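RING finger protein unkempt homolog (Mus musculus, PDB 5ELH) binds specific RNA sequences through clustered CCCH zinc fingers and represses translation, shaping the early morphology of embryonic cortical neurons. Local coordinates at residues Leu80-Thr83 and Thr84-Glu88. Sequence-based numbering, arbitrary orientation.
With ZN (zinc ion), chain E.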
loop_
_atom_site.group_PDB
_atom_site.type_symbol
_atom_site.label_atom_id
_atom_site.label_comp_id
_atom_site.label_asym_id
_atom_site.label_seq_id
_atom_site.Cartn_x
_atom_site.Cartn_y
_atom_site.Cartn_z
ATOM N N LEU A 80 -15.004 5.773 17.316
ATOM C CA LEU A 80 -13.575 5.991 17.330
ATOM C C LEU A 80 -12.900 5.256 18.487
ATOM O O LEU A 80 -13.401 5.266 19.608
ATOM C CB LEU A 80 -13.349 7.492 17.462
ATOM C CG LEU A 80 -11.921 8.007 17.428
ATOM C CD1 LEU A 80 -11.253 7.660 16.110
ATOM C CD2 LEU A 80 -11.960 9.504 17.661
ATOM N N HIS A 81 -11.763 4.618 18.210
ATOM C CA HIS A 81 -11.003 3.914 19.234
ATOM C C HIS A 81 -9.804 4.724 19.661
ATOM O O HIS A 81 -9.071 5.250 18.827
ATOM C CB HIS A 81 -10.573 2.547 18.718
ATOM C CG HIS A 81 -11.729 1.633 18.445
ATOM N ND1 HIS A 81 -11.632 0.506 17.656
ATOM C CD2 HIS A 81 -13.019 1.694 18.852
ATOM C CE1 HIS A 81 -12.806 -0.091 17.597
ATOM N NE2 HIS A 81 -13.668 0.611 18.315
ATOM N N ARG A 82 -9.629 4.836 20.969
ATOM C CA ARG A 82 -8.506 5.562 21.531
ATOM C C ARG A 82 -7.288 4.644 21.560
ATOM O O ARG A 82 -6.886 4.136 22.595
ATOM C CB ARG A 82 -8.847 6.076 22.924
ATOM C CG ARG A 82 -8.087 7.335 23.303
ATOM C CD ARG A 82 -8.428 7.784 24.709
ATOM N NE ARG A 82 -9.869 7.925 24.931
ATOM C CZ ARG A 82 -10.564 9.037 24.713
ATOM N NH1 ARG A 82 -9.971 10.131 24.246
ATOM N NH2 ARG A 82 -11.866 9.052 24.960
ATOM N N THR A 83 -6.729 4.412 20.383
ATOM C CA THR A 83 -5.529 3.611 20.243
ATOM C C THR A 83 -4.371 4.369 20.875
ATOM O O THR A 83 -4.503 5.546 21.196
ATOM C CB THR A 83 -5.243 3.354 18.765
ATOM O OG1 THR A 83 -5.077 4.610 18.085
ATOM C CG2 THR A 83 -6.400 2.602 18.135
ATOM N N THR A 84 -3.240 3.701 21.073
ATOM C CA THR A 84 -2.080 4.372 21.629
ATOM C C THR A 84 -1.691 5.526 20.710
ATOM O O THR A 84 -1.573 5.356 19.499
ATOM C CB THR A 84 -0.884 3.412 21.803
ATOM O OG1 THR A 84 -1.298 2.257 22.541
ATOM C CG2 THR A 84 0.249 4.100 22.558
ATOM N N GLY A 85 -1.526 6.703 21.296
ATOM C CA GLY A 85 -1.143 7.883 20.545
ATOM C C GLY A 85 -2.311 8.526 19.821
ATOM O O GLY A 85 -2.117 9.473 19.059
ATOM N N ASP A 86 -3.514 8.003 20.057
ATOM C CA ASP A 86 -4.742 8.549 19.485
ATOM C C ASP A 86 -4.665 8.539 17.969
ATOM O O ASP A 86 -5.124 9.473 17.291
ATOM C CB ASP A 86 -4.969 9.973 19.999
ATOM C CG ASP A 86 -6.425 10.405 19.941
ATOM O OD1 ASP A 86 -7.326 9.544 19.765
ATOM O OD2 ASP A 86 -6.666 11.625 20.095
ATOM N N THR A 87 -4.105 7.458 17.436
ATOM C CA THR A 87 -3.780 7.403 16.018
ATOM C C THR A 87 -4.974 7.218 15.082
ATOM O O THR A 87 -4.865 7.547 13.905
ATOM C CB THR A 87 -2.727 6.318 15.712
ATOM O OG1 THR A 87 -3.188 5.049 16.180
ATOM C CG2 THR A 87 -1.393 6.661 16.382
ATOM N N GLU A 88 -6.104 6.696 15.560
ATOM C CA GLU A 88 -7.252 6.580 14.667
ATOM C C GLU A 88 -7.789 7.969 14.321
ATOM O O GLU A 88 -8.185 8.221 13.188
ATOM C CB GLU A 88 -8.356 5.674 15.239
ATOM C CG GLU A 88 -8.043 4.191 15.060
ATOM C CD GLU A 88 -9.270 3.287 15.180
ATOM O OE1 GLU A 88 -10.360 3.768 15.573
ATOM O OE2 GLU A 88 -9.134 2.092 14.853
HETATM ZN ZN ZN E . -15.506 0.097 19.110
HETATM O O HOH W 1 -7.870 7.665 18.174
HETATM O O HOH W 2 -9.084 -0.200 16.404
#
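His81 and Glu88 meet in a local contact round a turn, where the chain leaves the zinc site and doubles back into the short helix 87-90. The Glu88 carboxylate lies along the imidazole, the two side chains running in the same direction with their planes 20° apart. OE1 of Glu88 accepts a hydrogen bond from the backbone N of His81 at 3.1 Å, the N-H coming from above the carboxylate plane. OE2 instead uses a water, which lies in the plane of the ring at its edge, accepts from His81 ND1 and donates to OE2. On its other nitrogen, NE2, His81 ligates the zinc ion at 2.1 Å. With Cys61, Cys71 and Cys77 it forms the metal site of a CCCH finger, so Glu88, itself salt-bridged to Arg43, is a second-shell residue that probably helps hold the ring's rotation through the water at ND1, together with the zinc bond and the stack on Tyr64. With an alanine in place of Glu88, the His81 amide and the water on ND1 would probably lose their acceptor and Arg43 its carboxylate partner. The turn itself is closed by Asp86 N, which donates to Thr83 O at 2.9 Å. Beside it Thr83 OG1 donates to Thr87 OG1 at 2.7 Å; each hydroxyl sits between its own backbone N and carbonyl carbon (chi1 59° and 56°), which brings the two oxygens together. Thr83 CG2 packs across Glu88 CG at 3.8 Å, while Leu80 CD1 reaches Glu88 CB at 3.6 Å. A second water donates to both His81 O and Asp86 OD1, the latter oxygen also hydrogen-bonded to Tyr60.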